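Local coordinates for protein dally-like, isoform A (PDB 6XTZ) that binds Wnt and Hedgehog proteins, probably at the cell surface as a glypican, and shields the palmitoleate lipid of Wnt to enable signalling at a distance, at residues N249-V254 / E471-S476; T85-I90 / T130-G135; I16-G21 / I25-K30; F272-D277 / D455-W460. The protein carries 5 engineered substitutions. One frame throughout, in Å; residues are numbered along the deposited sequence.

Interaction 1: residues N249-V254 / E471-S476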
loop_
_atom_site.group_PDB
_atom_site.type_symbol
_atom_site.label_atom_id
_atom_site.label_comp_id
_atom_site.label_asym_id
_atom_site.label_seq_id
_atom_site.Cartn_x
_atom_site.Cartn_y
_atom_site.Cartn_z
ATOM N N ASN A 249 24.396 -14.785 7.444
ATOM C CA ASN A 249 24.685 -13.373 7.211
ATOM C C ASN A 249 25.376 -13.156 5.871
ATOM O O ASN A 249 25.151 -12.131 5.215
ATOM C CB ASN A 249 25.537 -12.818 8.351
ATOM C CG ASN A 249 24.760 -12.695 9.650
ATOM O OD1 ASN A 249 23.618 -13.145 9.749
ATOM N ND2 ASN A 249 25.379 -12.088 10.655
ATOM N N TYR A 250 26.212 -14.105 5.448
ATOM C CA TYR A 250 26.816 -14.028 4.123
ATOM C C TYR A 250 25.750 -14.112 3.036
ATOM O O TYR A 250 25.745 -13.312 2.092
ATOM C CB TYR A 250 27.860 -15.137 3.968
ATOM C CG TYR A 250 28.498 -15.230 2.599
ATOM C CD1 TYR A 250 28.800 -14.089 1.865
ATOM C CD2 TYR A 250 28.821 -16.466 2.051
ATOM C CE1 TYR A 250 29.385 -14.179 0.616
ATOM C CE2 TYR A 250 29.411 -16.564 0.807
ATOM C CZ TYR A 250 29.691 -15.419 0.093
ATOM O OH TYR A 250 30.275 -15.512 -1.149
ATOM N N CYS A 251 24.828 -15.072 3.161
ATOM C CA CYS A 251 23.736 -15.179 2.199
ATOM C C CYS A 251 22.870 -13.924 2.201
ATOM O O CYS A 251 22.497 -13.420 1.135
ATOM C CB CYS A 251 22.888 -16.415 2.501
ATOM S SG CYS A 251 21.465 -16.640 1.406
ATOM N N VAL A 252 22.537 -13.408 3.388
ATOM C CA VAL A 252 21.658 -12.243 3.469
ATOM C C VAL A 252 22.298 -11.038 2.790
ATOM O O VAL A 252 21.632 -10.291 2.062
ATOM C CB VAL A 252 21.296 -11.939 4.936
ATOM C CG1 VAL A 252 20.563 -10.610 5.040
ATOM C CG2 VAL A 252 20.444 -13.059 5.513
ATOM N N ASN A 253 23.600 -10.834 3.007
ATOM C CA ASN A 253 24.283 -9.706 2.383
ATOM C C ASN A 253 24.290 -9.818 0.865
ATOM O O ASN A 253 24.210 -8.800 0.168
ATOM C CB ASN A 253 25.713 -9.599 2.912
ATOM C CG ASN A 253 25.774 -9.012 4.305
ATOM O OD1 ASN A 253 24.924 -8.208 4.688
ATOM N ND2 ASN A 253 26.784 -9.408 5.071
ATOM N N VAL A 254 24.382 -11.037 0.334
ATOM C CA VAL A 254 24.397 -11.214 -1.115
ATOM C C VAL A 254 23.023 -10.915 -1.702
ATOM O O VAL A 254 22.899 -10.179 -2.689
ATOM C CB VAL A 254 24.875 -12.632 -1.479
ATOM C CG1 VAL A 254 24.750 -12.867 -2.978
ATOM C CG2 VAL A 254 26.312 -12.833 -1.027
ATOM N N GLU A 471 14.631 -24.401 0.596
ATOM C CA GLU A 471 15.385 -25.629 0.368
ATOM C C GLU A 471 16.512 -25.420 -0.632
ATOM O O GLU A 471 17.509 -26.152 -0.602
ATOM C CB GLU A 471 14.455 -26.733 -0.129
ATOM C CG GLU A 471 13.229 -26.954 0.732
ATOM C CD GLU A 471 12.261 -27.943 0.114
ATOM O OE1 GLU A 471 12.586 -28.508 -0.953
ATOM O OE2 GLU A 471 11.174 -28.153 0.691
ATOM N N ASP A 472 16.369 -24.440 -1.526
ATOM C CA ASP A 472 17.363 -24.242 -2.576
ATOM C C ASP A 472 18.705 -23.807 -2.001
ATOM O O ASP A 472 19.760 -24.249 -2.472
ATOM C CB ASP A 472 16.856 -23.215 -3.587
ATOM C CG ASP A 472 15.472 -23.541 -4.095
ATOM O OD1 ASP A 472 15.160 -24.743 -4.234
ATOM O OD2 ASP A 472 14.694 -22.600 -4.351
ATOM N N ILE A 473 18.691 -22.949 -0.984
ATOM C CA ILE A 473 19.934 -22.447 -0.418
ATOM C C ILE A 473 20.147 -23.088 0.941
ATOM O O ILE A 473 21.169 -23.744 1.177
ATOM C CB ILE A 473 19.911 -20.913 -0.322
ATOM C CG1 ILE A 473 19.722 -20.301 -1.705
ATOM C CG2 ILE A 473 21.178 -20.401 0.330
ATOM C CD1 ILE A 473 19.750 -18.794 -1.710
ATOM N N ALA A 474 19.182 -22.886 1.837
ATOM C CA ALA A 474 19.182 -23.485 3.173
ATOM C C ALA A 474 20.475 -23.168 3.922
ATOM O O ALA A 474 21.174 -24.055 4.420
ATOM C CB ALA A 474 18.942 -24.994 3.092
ATOM N N SER A 475 20.794 -21.877 3.989
ATOM C CA SER A 475 22.035 -21.432 4.606
ATOM C C SER A 475 22.086 -21.833 6.077
ATOM O O SER A 475 21.065 -21.904 6.764
ATOM C CB SER A 475 22.176 -19.916 4.471
ATOM O OG SER A 475 21.088 -19.245 5.081
ATOM N N SER A 476 23.299 -22.098 6.556
ATOM C CA SER A 476 23.498 -22.510 7.938
ATOM C C SER A 476 23.576 -21.294 8.851
ATOM O O SER A 476 24.216 -20.290 8.522
ATOM C CB SER A 476 24.774 -23.344 8.069
ATOM O OG SER A 476 24.998 -23.718 9.417
#

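Interaction 2: residues T85-I90 / T130-G135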
loop_
_atom_site.group_PDB
_atom_site.type_symbol
_atom_site.label_atom_id
_atom_site.label_comp_id
_atom_site.label_asym_id
_atom_site.label_seq_id
_atom_site.Cartn_x
_atom_site.Cartn_y
_atom_site.Cartn_z
ATOM N N THR A 85 -10.288 -4.368 -3.983
ATOM C CA THR A 85 -11.514 -4.488 -4.765
ATOM C C THR A 85 -12.697 -4.871 -3.883
ATOM O O THR A 85 -13.808 -4.359 -4.068
ATOM C CB THR A 85 -11.324 -5.515 -5.884
ATOM O OG1 THR A 85 -10.318 -5.051 -6.791
ATOM C CG2 THR A 85 -12.626 -5.731 -6.646
ATOM N N LYS A 86 -12.477 -5.770 -2.921
ATOM C CA LYS A 86 -13.541 -6.127 -1.990
ATOM C C LYS A 86 -13.936 -4.932 -1.132
ATOM O O LYS A 86 -15.118 -4.734 -0.835
ATOM C CB LYS A 86 -13.096 -7.298 -1.113
ATOM C CG LYS A 86 -14.153 -7.776 -0.126
ATOM C CD LYS A 86 -13.633 -8.914 0.742
ATOM C CE LYS A 86 -14.693 -9.386 1.729
ATOM N NZ LYS A 86 -14.188 -10.466 2.624
ATOM N N PHE A 87 -12.955 -4.119 -0.735
ATOM C CA PHE A 87 -13.240 -2.935 0.068
ATOM C C PHE A 87 -14.105 -1.943 -0.700
ATOM O O PHE A 87 -15.094 -1.421 -0.172
ATOM C CB PHE A 87 -11.928 -2.286 0.510
ATOM C CG PHE A 87 -12.099 -0.944 1.160
ATOM C CD1 PHE A 87 -12.439 -0.847 2.499
ATOM C CD2 PHE A 87 -11.907 0.222 0.434
ATOM C CE1 PHE A 87 -12.589 0.386 3.102
ATOM C CE2 PHE A 87 -12.057 1.459 1.032
ATOM C CZ PHE A 87 -12.398 1.540 2.366
ATOM N N LYS A 88 -13.742 -1.668 -1.957
ATOM C CA LYS A 88 -14.512 -0.720 -2.755
ATOM C C LYS A 88 -15.922 -1.233 -3.020
ATOM O O LYS A 88 -16.891 -0.470 -2.927
ATOM C CB LYS A 88 -13.794 -0.437 -4.072
ATOM C CG LYS A 88 -12.433 0.216 -3.912
ATOM C CD LYS A 88 -11.738 0.332 -5.253
ATOM C CE LYS A 88 -10.310 0.820 -5.105
ATOM N NZ LYS A 88 -9.612 0.826 -6.418
ATOM N N ASP A 89 -16.056 -2.522 -3.350
ATOM C CA ASP A 89 -17.373 -3.082 -3.635
ATOM C C ASP A 89 -18.278 -3.027 -2.410
ATOM O O ASP A 89 -19.483 -2.778 -2.531
ATOM C CB ASP A 89 -17.240 -4.522 -4.131
ATOM C CG ASP A 89 -16.567 -4.615 -5.486
ATOM O OD1 ASP A 89 -16.677 -3.652 -6.276
ATOM O OD2 ASP A 89 -15.933 -5.654 -5.765
ATOM N N ILE A 90 -17.716 -3.263 -1.223
ATOM C CA ILE A 90 -18.517 -3.242 -0.002
ATOM C C ILE A 90 -19.027 -1.834 0.280
ATOM O O ILE A 90 -20.208 -1.635 0.585
ATOM C CB ILE A 90 -17.704 -3.798 1.182
ATOM C CG1 ILE A 90 -17.566 -5.318 1.070
ATOM C CG2 ILE A 90 -18.349 -3.411 2.506
ATOM C CD1 ILE A 90 -16.707 -5.937 2.155
ATOM N N THR A 130 -20.249 9.727 -6.624
ATOM C CA THR A 130 -19.283 10.094 -7.652
ATOM C C THR A 130 -17.906 10.344 -7.050
ATOM O O THR A 130 -16.889 9.983 -7.652
ATOM C CB THR A 130 -19.769 11.323 -8.419
ATOM O OG1 THR A 130 -21.041 11.041 -9.017
ATOM C CG2 THR A 130 -18.781 11.703 -9.511
ATOM N N TYR A 131 -17.847 10.947 -5.858
ATOM C CA TYR A 131 -16.550 11.185 -5.234
ATOM C C TYR A 131 -15.842 9.874 -4.921
ATOM O O TYR A 131 -14.649 9.717 -5.206
ATOM C CB TYR A 131 -16.684 12.018 -3.959
ATOM C CG TYR A 131 -15.366 12.059 -3.218
ATOM C CD1 TYR A 131 -14.325 12.854 -3.673
ATOM C CD2 TYR A 131 -15.144 11.264 -2.100
ATOM C CE1 TYR A 131 -13.106 12.879 -3.024
ATOM C CE2 TYR A 131 -13.925 11.279 -1.444
ATOM C CZ TYR A 131 -12.911 12.090 -1.911
ATOM O OH TYR A 131 -11.698 12.115 -1.266
ATOM N N PHE A 132 -16.553 8.924 -4.309
ATOM C CA PHE A 132 -15.916 7.655 -3.976
ATOM C C PHE A 132 -15.490 6.904 -5.227
ATOM O O PHE A 132 -14.536 6.119 -5.184
ATOM C CB PHE A 132 -16.845 6.788 -3.128
ATOM C CG PHE A 132 -16.206 5.513 -2.652
ATOM C CD1 PHE A 132 -15.287 5.534 -1.616
ATOM C CD2 PHE A 132 -16.509 4.301 -3.252
ATOM C CE1 PHE A 132 -14.686 4.367 -1.178
ATOM C CE2 PHE A 132 -15.914 3.130 -2.816
ATOM C CZ PHE A 132 -15.002 3.163 -1.779
ATOM N N ALA A 133 -16.170 7.140 -6.350
ATOM C CA ALA A 133 -15.841 6.442 -7.587
ATOM C C ALA A 133 -14.584 7.015 -8.234
ATOM O O ALA A 133 -13.619 6.287 -8.487
ATOM C CB ALA A 133 -17.024 6.505 -8.557
ATOM N N ASN A 134 -14.577 8.322 -8.512
ATOM C CA ASN A 134 -13.471 8.941 -9.232
ATOM C C ASN A 134 -12.777 10.072 -8.485
ATOM O O ASN A 134 -11.711 10.513 -8.928
ATOM C CB ASN A 134 -13.945 9.461 -10.602
ATOM C CG ASN A 134 -15.065 10.484 -10.495
ATOM O OD1 ASN A 134 -15.156 11.238 -9.525
ATOM N ND2 ASN A 134 -15.926 10.516 -11.506
ATOM N N GLY A 135 -13.344 10.567 -7.387
ATOM C CA GLY A 135 -12.685 11.587 -6.596
ATOM C C GLY A 135 -12.719 12.985 -7.164
ATOM O O GLY A 135 -12.038 13.867 -6.629
#

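Interaction 3: residues I16-G21 / I25-K30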
loop_
_atom_site.group_PDB
_atom_site.type_symbol
_atom_site.label_atom_id
_atom_site.label_comp_id
_atom_site.label_asym_id
_atom_site.label_seq_id
_atom_site.Cartn_x
_atom_site.Cartn_y
_atom_site.Cartn_z
ATOM N N ILE A 16 26.913 -33.398 -4.762
ATOM C CA ILE A 16 26.333 -32.060 -4.795
ATOM C C ILE A 16 26.156 -31.589 -6.233
ATOM O O ILE A 16 25.121 -31.011 -6.589
ATOM C CB ILE A 16 27.203 -31.084 -3.983
ATOM C CG1 ILE A 16 27.278 -31.524 -2.519
ATOM C CG2 ILE A 16 26.660 -29.670 -4.084
ATOM C CD1 ILE A 16 28.141 -30.625 -1.659
ATOM N N PHE A 17 27.156 -31.831 -7.083
ATOM C CA PHE A 17 27.058 -31.416 -8.479
ATOM C C PHE A 17 25.969 -32.192 -9.210
ATOM O O PHE A 17 25.231 -31.621 -10.020
ATOM C CB PHE A 17 28.408 -31.591 -9.173
ATOM C CG PHE A 17 29.497 -30.728 -8.604
ATOM C CD1 PHE A 17 29.243 -29.413 -8.252
ATOM C CD2 PHE A 17 30.773 -31.233 -8.411
ATOM C CE1 PHE A 17 30.241 -28.616 -7.725
ATOM C CE2 PHE A 17 31.775 -30.441 -7.885
ATOM C CZ PHE A 17 31.507 -29.131 -7.538
ATOM N N GLN A 18 25.854 -33.495 -8.936
ATOM C CA GLN A 18 24.788 -34.284 -9.544
ATOM C C GLN A 18 23.415 -33.828 -9.071
ATOM O O GLN A 18 22.446 -33.884 -9.837
ATOM C CB GLN A 18 24.991 -35.769 -9.237
ATOM C CG GLN A 18 26.228 -36.372 -9.884
ATOM C CD GLN A 18 26.412 -37.840 -9.551
ATOM O OE1 GLN A 18 25.694 -38.396 -8.721
ATOM N NE2 GLN A 18 27.378 -38.476 -10.202
ATOM N N ALA A 19 23.309 -33.376 -7.819
ATOM C CA ALA A 19 22.049 -32.834 -7.327
ATOM C C ALA A 19 21.703 -31.504 -7.980
ATOM O O ALA A 19 20.528 -31.122 -7.998
ATOM C CB ALA A 19 22.103 -32.669 -5.807
ATOM N N ARG A 20 22.693 -30.794 -8.515
ATOM C CA ARG A 20 22.475 -29.519 -9.183
ATOM C C ARG A 20 22.225 -29.672 -10.677
ATOM O O ARG A 20 22.201 -28.668 -11.396
ATOM C CB ARG A 20 23.669 -28.591 -8.941
ATOM C CG ARG A 20 23.845 -28.185 -7.485
ATOM C CD ARG A 20 25.162 -27.458 -7.260
ATOM N NE ARG A 20 25.327 -27.044 -5.869
ATOM C CZ ARG A 20 26.420 -26.459 -5.390
ATOM N NH1 ARG A 20 27.452 -26.221 -6.189
ATOM N NH2 ARG A 20 26.485 -26.117 -4.110
ATOM N N GLY A 21 22.035 -30.898 -11.158
ATOM C CA GLY A 21 21.743 -31.135 -12.556
ATOM C C GLY A 21 22.942 -31.383 -13.440
ATOM O O GLY A 21 22.780 -31.474 -14.662
ATOM N N ILE A 25 29.383 -37.213 -16.388
ATOM C CA ILE A 25 30.394 -37.136 -17.437
ATOM C C ILE A 25 31.148 -35.813 -17.355
ATOM O O ILE A 25 32.365 -35.760 -17.566
ATOM C CB ILE A 25 29.747 -37.335 -18.822
ATOM C CG1 ILE A 25 29.119 -38.728 -18.934
ATOM C CG2 ILE A 25 30.769 -37.127 -19.931
ATOM C CD1 ILE A 25 27.644 -38.778 -18.572
ATOM N N GLU A 26 30.441 -34.727 -17.034
ATOM C CA GLU A 26 31.064 -33.412 -16.961
ATOM C C GLU A 26 31.886 -33.213 -15.695
ATOM O O GLU A 26 32.774 -32.355 -15.679
ATOM C CB GLU A 26 29.995 -32.318 -17.039
ATOM C CG GLU A 26 28.956 -32.523 -18.128
ATOM C CD GLU A 26 27.942 -31.396 -18.178
ATOM O OE1 GLU A 26 28.291 -30.265 -17.781
ATOM O OE2 GLU A 26 26.794 -31.642 -18.607
ATOM N N ILE A 27 31.614 -33.978 -14.642
ATOM C CA ILE A 27 32.248 -33.768 -13.342
ATOM C C ILE A 27 33.692 -34.252 -13.385
ATOM O O ILE A 27 33.940 -35.447 -13.602
ATOM C CB ILE A 27 31.466 -34.476 -12.224
ATOM C CG1 ILE A 27 30.018 -33.990 -12.199
ATOM C CG2 ILE A 27 32.133 -34.240 -10.877
ATOM C CD1 ILE A 27 29.167 -34.673 -11.155
ATOM N N PRO A 28 34.672 -33.371 -13.182
ATOM C CA PRO A 28 36.068 -33.824 -13.142
ATOM C C PRO A 28 36.333 -34.632 -11.881
ATOM O O PRO A 28 35.957 -34.232 -10.777
ATOM C CB PRO A 28 36.865 -32.515 -13.155
ATOM C CG PRO A 28 35.942 -31.515 -12.553
ATOM C CD PRO A 28 34.555 -31.918 -12.981
ATOM N N GLN A 29 36.977 -35.786 -12.058
ATOM C CA GLN A 29 37.310 -36.629 -10.915
ATOM C C GLN A 29 38.417 -36.003 -10.077
ATOM O O GLN A 29 38.352 -36.013 -8.842
ATOM C CB GLN A 29 37.714 -38.021 -11.398
ATOM C CG GLN A 29 36.671 -38.684 -12.282
ATOM C CD GLN A 29 37.183 -39.940 -12.958
ATOM O OE1 GLN A 29 38.372 -40.256 -12.890
ATOM N NE2 GLN A 29 36.286 -40.664 -13.616
ATOM N N LYS A 30 39.432 -35.454 -10.728
ATOM C CA LYS A 30 40.544 -34.787 -10.077
ATOM C C LYS A 30 40.439 -33.278 -10.258
ATOM O O LYS A 30 39.794 -32.799 -11.197
ATOM C CB LYS A 30 41.879 -35.285 -10.647
ATOM C CG LYS A 30 42.074 -36.787 -10.532
ATOM C CD LYS A 30 41.922 -37.253 -9.092
ATOM C CE LYS A 30 42.102 -38.759 -8.976
ATOM N NZ LYS A 30 43.453 -39.197 -9.427
#

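Interaction 4: residues F272-D277 / D455-W460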
loop_
_atom_site.group_PDB
_atom_site.type_symbol
_atom_site.label_atom_id
_atom_site.label_comp_id
_atom_site.label_asym_id
_atom_site.label_seq_id
_atom_site.Cartn_x
_atom_site.Cartn_y
_atom_site.Cartn_z
ATOM N N PHE A 272 4.254 3.671 3.935
ATOM C CA PHE A 272 2.914 3.356 3.454
ATOM C C PHE A 272 2.146 2.518 4.469
ATOM O O PHE A 272 0.962 2.770 4.722
ATOM C CB PHE A 272 2.997 2.627 2.111
ATOM C CG PHE A 272 1.745 1.880 1.747
ATOM C CD1 PHE A 272 0.659 2.545 1.203
ATOM C CD2 PHE A 272 1.656 0.510 1.944
ATOM C CE1 PHE A 272 -0.494 1.859 0.864
ATOM C CE2 PHE A 272 0.505 -0.181 1.611
ATOM C CZ PHE A 272 -0.573 0.496 1.073
ATOM N N ALA A 273 2.800 1.515 5.059
ATOM C CA ALA A 273 2.120 0.655 6.021
ATOM C C ALA A 273 1.761 1.417 7.291
ATOM O O ALA A 273 0.714 1.164 7.898
ATOM C CB ALA A 273 2.988 -0.557 6.353
ATOM N N MET A 274 2.618 2.348 7.713
ATOM C CA MET A 274 2.325 3.125 8.912
ATOM C C MET A 274 1.208 4.129 8.656
ATOM O O MET A 274 0.375 4.376 9.536
ATOM C CB MET A 274 3.588 3.832 9.406
ATOM C CG MET A 274 4.653 2.888 9.941
ATOM S SD MET A 274 6.098 3.731 10.620
ATOM C CE MET A 274 6.732 4.552 9.161
ATOM N N ALA A 275 1.169 4.713 7.458
ATOM C CA ALA A 275 0.092 5.639 7.131
ATOM C C ALA A 275 -1.227 4.903 6.936
ATOM O O ALA A 275 -2.292 5.425 7.284
ATOM C CB ALA A 275 0.454 6.447 5.887
ATOM N N MET A 276 -1.178 3.687 6.382
ATOM C CA MET A 276 -2.391 2.886 6.246
ATOM C C MET A 276 -2.968 2.520 7.605
ATOM O O MET A 276 -4.191 2.506 7.784
ATOM C CB MET A 276 -2.102 1.621 5.437
ATOM C CG MET A 276 -1.994 1.855 3.947
ATOM S SD MET A 276 -3.584 2.156 3.157
ATOM C CE MET A 276 -4.345 0.546 3.317
ATOM N N ASP A 277 -2.105 2.204 8.573
ATOM C CA ASP A 277 -2.589 1.857 9.903
ATOM C C ASP A 277 -3.209 3.060 10.601
ATOM O O ASP A 277 -4.133 2.900 11.408
ATOM C CB ASP A 277 -1.452 1.277 10.742
ATOM C CG ASP A 277 -1.943 0.631 12.022
ATOM O OD1 ASP A 277 -2.534 -0.466 11.948
ATOM O OD2 ASP A 277 -1.735 1.217 13.105
ATOM N N ASP A 455 1.049 -7.140 8.129
ATOM C CA ASP A 455 1.892 -8.301 7.862
ATOM C C ASP A 455 2.947 -7.993 6.805
ATOM O O ASP A 455 4.091 -8.446 6.915
ATOM C CB ASP A 455 1.034 -9.491 7.427
ATOM C CG ASP A 455 0.149 -10.020 8.543
ATOM O OD1 ASP A 455 0.491 -9.824 9.728
ATOM O OD2 ASP A 455 -0.887 -10.645 8.230
ATOM N N TYR A 456 2.585 -7.225 5.777
ATOM C CA TYR A 456 3.484 -6.910 4.675
ATOM C C TYR A 456 4.320 -5.660 4.921
ATOM O O TYR A 456 4.919 -5.137 3.975
ATOM C CB TYR A 456 2.692 -6.740 3.376
ATOM C CG TYR A 456 2.003 -7.997 2.896
ATOM C CD1 TYR A 456 2.728 -9.150 2.624
ATOM C CD2 TYR A 456 0.631 -8.025 2.698
ATOM C CE1 TYR A 456 2.100 -10.300 2.180
ATOM C CE2 TYR A 456 -0.004 -9.166 2.256
ATOM C CZ TYR A 456 0.731 -10.300 1.998
ATOM O OH TYR A 456 0.091 -11.434 1.557
ATOM N N LYS A 457 4.375 -5.173 6.163
ATOM C CA LYS A 457 5.135 -3.961 6.456
ATOM C C LYS A 457 6.617 -4.156 6.162
ATOM O O LYS A 457 7.243 -3.332 5.485
ATOM C CB LYS A 457 4.922 -3.552 7.914
ATOM C CG LYS A 457 5.665 -2.291 8.334
ATOM C CD LYS A 457 5.195 -1.816 9.705
ATOM C CE LYS A 457 5.933 -0.564 10.156
ATOM N NZ LYS A 457 7.377 -0.822 10.402
ATOM N N LYS A 458 7.196 -5.247 6.662
ATOM C CA LYS A 458 8.607 -5.558 6.466
ATOM C C LYS A 458 8.830 -6.521 5.305
ATOM O O LYS A 458 9.823 -7.256 5.296
ATOM C CB LYS A 458 9.203 -6.135 7.749
ATOM C CG LYS A 458 9.063 -5.242 8.973
ATOM C CD LYS A 458 10.024 -4.067 8.919
ATOM C CE LYS A 458 10.037 -3.309 10.238
ATOM N NZ LYS A 458 11.057 -2.225 10.243
ATOM N N PHE A 459 7.925 -6.528 4.322
ATOM C CA PHE A 459 7.987 -7.529 3.260
ATOM C C PHE A 459 9.281 -7.424 2.463
ATOM O O PHE A 459 9.924 -8.439 2.174
ATOM C CB PHE A 459 6.779 -7.390 2.331
ATOM C CG PHE A 459 6.883 -8.219 1.081
ATOM C CD1 PHE A 459 6.520 -9.556 1.087
ATOM C CD2 PHE A 459 7.351 -7.664 -0.101
ATOM C CE1 PHE A 459 6.621 -10.323 -0.061
ATOM C CE2 PHE A 459 7.457 -8.427 -1.250
ATOM C CZ PHE A 459 7.090 -9.756 -1.229
ATOM N N TRP A 460 9.680 -6.205 2.100
ATOM C CA TRP A 460 10.812 -6.035 1.197
ATOM C C TRP A 460 12.144 -6.292 1.893
ATOM O O TRP A 460 13.038 -6.912 1.308
ATOM C CB TRP A 460 10.772 -4.637 0.579
ATOM C CG TRP A 460 9.533 -4.417 -0.234
ATOM C CD1 TRP A 460 8.398 -3.770 0.159
ATOM C CD2 TRP A 460 9.293 -4.872 -1.571
ATOM N NE1 TRP A 460 7.470 -3.784 -0.856
ATOM C CE2 TRP A 460 7.995 -4.455 -1.928
ATOM C CE3 TRP A 460 10.052 -5.585 -2.504
ATOM C CZ2 TRP A 460 7.439 -4.727 -3.177
ATOM C CZ3 TRP A 460 9.499 -5.856 -3.743
ATOM C CH2 TRP A 460 8.206 -5.427 -4.069
#

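Interaction 1: residues N249-V254 / E471-S476
Cys-251 SG meets Ile-473 at the disulfide-rich end of the elongated, all-helical glypican core, where the disulfide from Cys-251 to Cys-468 ties helix 248-258 to the chain that follows helix 459-467. The sulfur is turned anti to the backbone N of its own residue (chi1 178°), which carries it off the helix toward this loop. Ile-473 receives it with two of its carbons: CG2 lies 3.9 Å from SG, and CD1 reaches the same SG at 4.2 Å. Its CG1 lies beside the backbone N (chi1 -60°) and extends to CD1, bringing both carbons to SG. A branched aliphatic side chain suits this place, since it lays hydrocarbon against a buried, already bonded sulfur. Met-233 of helix 224-234 touches Cys-251, and Val-467 touches Ile-473. Ala-474, with positive phi (54°), turns the loop, so that Ile-473 and Ser-475 both point toward the helix while its own methyl points away. Serine is small enough for the backbones to come close, the CA atoms of Cys-251 and Ser-475 being 6.9 Å apart. Ser-475 CB rests 4.1 Å from Cys-251 CB, while its OG is hydrogen-bonded to the backbone O of Cys-468, the other half of the disulfide.

Interaction 2: residues T85-I90 / T130-G135
The backbone O of Lys-88 takes a hydrogen bond from Thr-92 OG1, one turn further along its helix, and is also met by the ring of Phe-132, whose CE2 comes within 3.7 Å. The carbonyl oxygen sits at the ring's edge, near the ring plane, where the C-H rim is weakly positive and can tolerate an oxygen. CG of Phe-132 points away from the backbone N (chi1 -175°), throwing the ring across to the other helix; its CZ rests 4.0 Å from Lys-88 CA. Here helices 51-110 and 118-134 run in roughly opposite directions within the glypican helical bundle, and a long flat ring suits the spacing, for the CA atoms of Lys-88 and Phe-132 are 8.6 Å apart. Both helices also supply residues to the pocket of the bound O-palmitoleoyl serine, Leu-94 and Leu-95 from the first and Phe-125 from the second; the side chain of Phe-132 is about 10 Å from that ligand. At the same ring edge, Phe-132 CZ approaches Phe-87 CE2 at 4.4 Å, and Phe-87 in turn stacks edge-to-face with Tyr-203. Lys-88 offers Phe-132 CE2 its CB at 4.3 Å, then leads its amine away to Thr-208 OG1.

Interaction 3: residues I16-G21 / I25-K30
The chain doubles back within ten residues, so that Ile-27 sets one methyl against two successive residues of the helix just left, Phe-17 and a polar glutamine, Gln-18, met most closely at its CG. The methyl is CD1, 3.7 Å from Phe-17 CB and 3.6 Å from Gln-18 CG. Isoleucine suits the role because its two arms part: the longer is extended at chi2 (178°) and carries CD1 to the helix, while CG2 lies obliquely beside the phenyl ring, 4.1 Å from Phe-17 CD2. Gln-18 crosses Ile-27 at about a right angle, its chain stretched beyond CG. A serine in place of Ile-27 would probably strip Phe-17 CB and Gln-18 CG of the methyl that covers them on the loop side and open a gap between helix and loop. The reversal begins with a Schellman motif, in which Ile-22 N bonds to Phe-17 O and Gly-21 N to Gln-18 O (3.3 Å). Glycine fits at Gly-21 because, with its positive phi, a CB would press on the carbonyl O of Arg-20. Behind this contact, Phe-17 is buried against Met-53 of helix 51-110 and Ala-238 of helix 236-239, while Pro-28 also touches Met-53; Arg-20 NH1 is hydrogen-bonded to His-235 O, just after helix 224-234. With no strands in the chain, helices and loops alone surround this short N-terminal helix 14-19.

Interaction 4: residues F272-D277 / D455-W460
Lys-457 lays its aliphatic chain over Ala-273 and Met-274, joining the type I beta turn of Tyr-456 to Phe-459, which links helices 441-455 and 459-467, to helix 263-283 of the glypican bundle. The chain leaves with CG opposite its own backbone N (chi1 -180°) and runs on extended to CE, so CB and CG meet Ala-273 and CE meets Met-274. Lys-457 CG is 3.8 Å from Ala-273 CB, and CE is 3.7 Å from Met-274 CG, where the two long side chains cross obliquely. Alanine suits the nearer place: its single methyl lets the CA atoms of Ala-273 and Lys-457 come to 5.5 Å. Flexible methionine and lysine suit the outer margin, since Met-274 is exposed and the final bend of Lys-457 (chi4 -66°) turns its amine aside. Further out, Ala-273 also packs on Val-453 of helix 441-455, which Asp-277 OD1 joins by a salt bridge to Arg-450 NE; a second, Lys-458 NZ with Glu-270 OE2, ties the turn to helix 263-283. Tyr-456 O serves twice: it accepts a hydrogen bond from Trp-269 NE1, which holds the turn to the same helix, and a weak one that closes the turn, from Phe-459 N at 3.3 Å.

How the interactions relate
Interactions 1 and 2 are buried, whereas interactions 3 and 4 are partly open, although the centre of interaction 4 lies about 7 Å from that of the chain and the centre of interaction 3 about 46 Å. Helix 51-110 supplies one partner of interaction 2 and touches side chains of interactions 3 and 4. Interactions 1 and 4 both attach the chain that follows the unmodelled stretch 324-437 to consecutive helices, 248-258 and 263-283. None has a hydrogen bond across its segments. Sulfur against aliphatic carbon marks the disulfide-rich end, a phenylalanine ring edge against helix backbone the region near the lipid pocket, an isoleucine's two arms the N-terminal reversal, and lysine methylenes the mid-body margin.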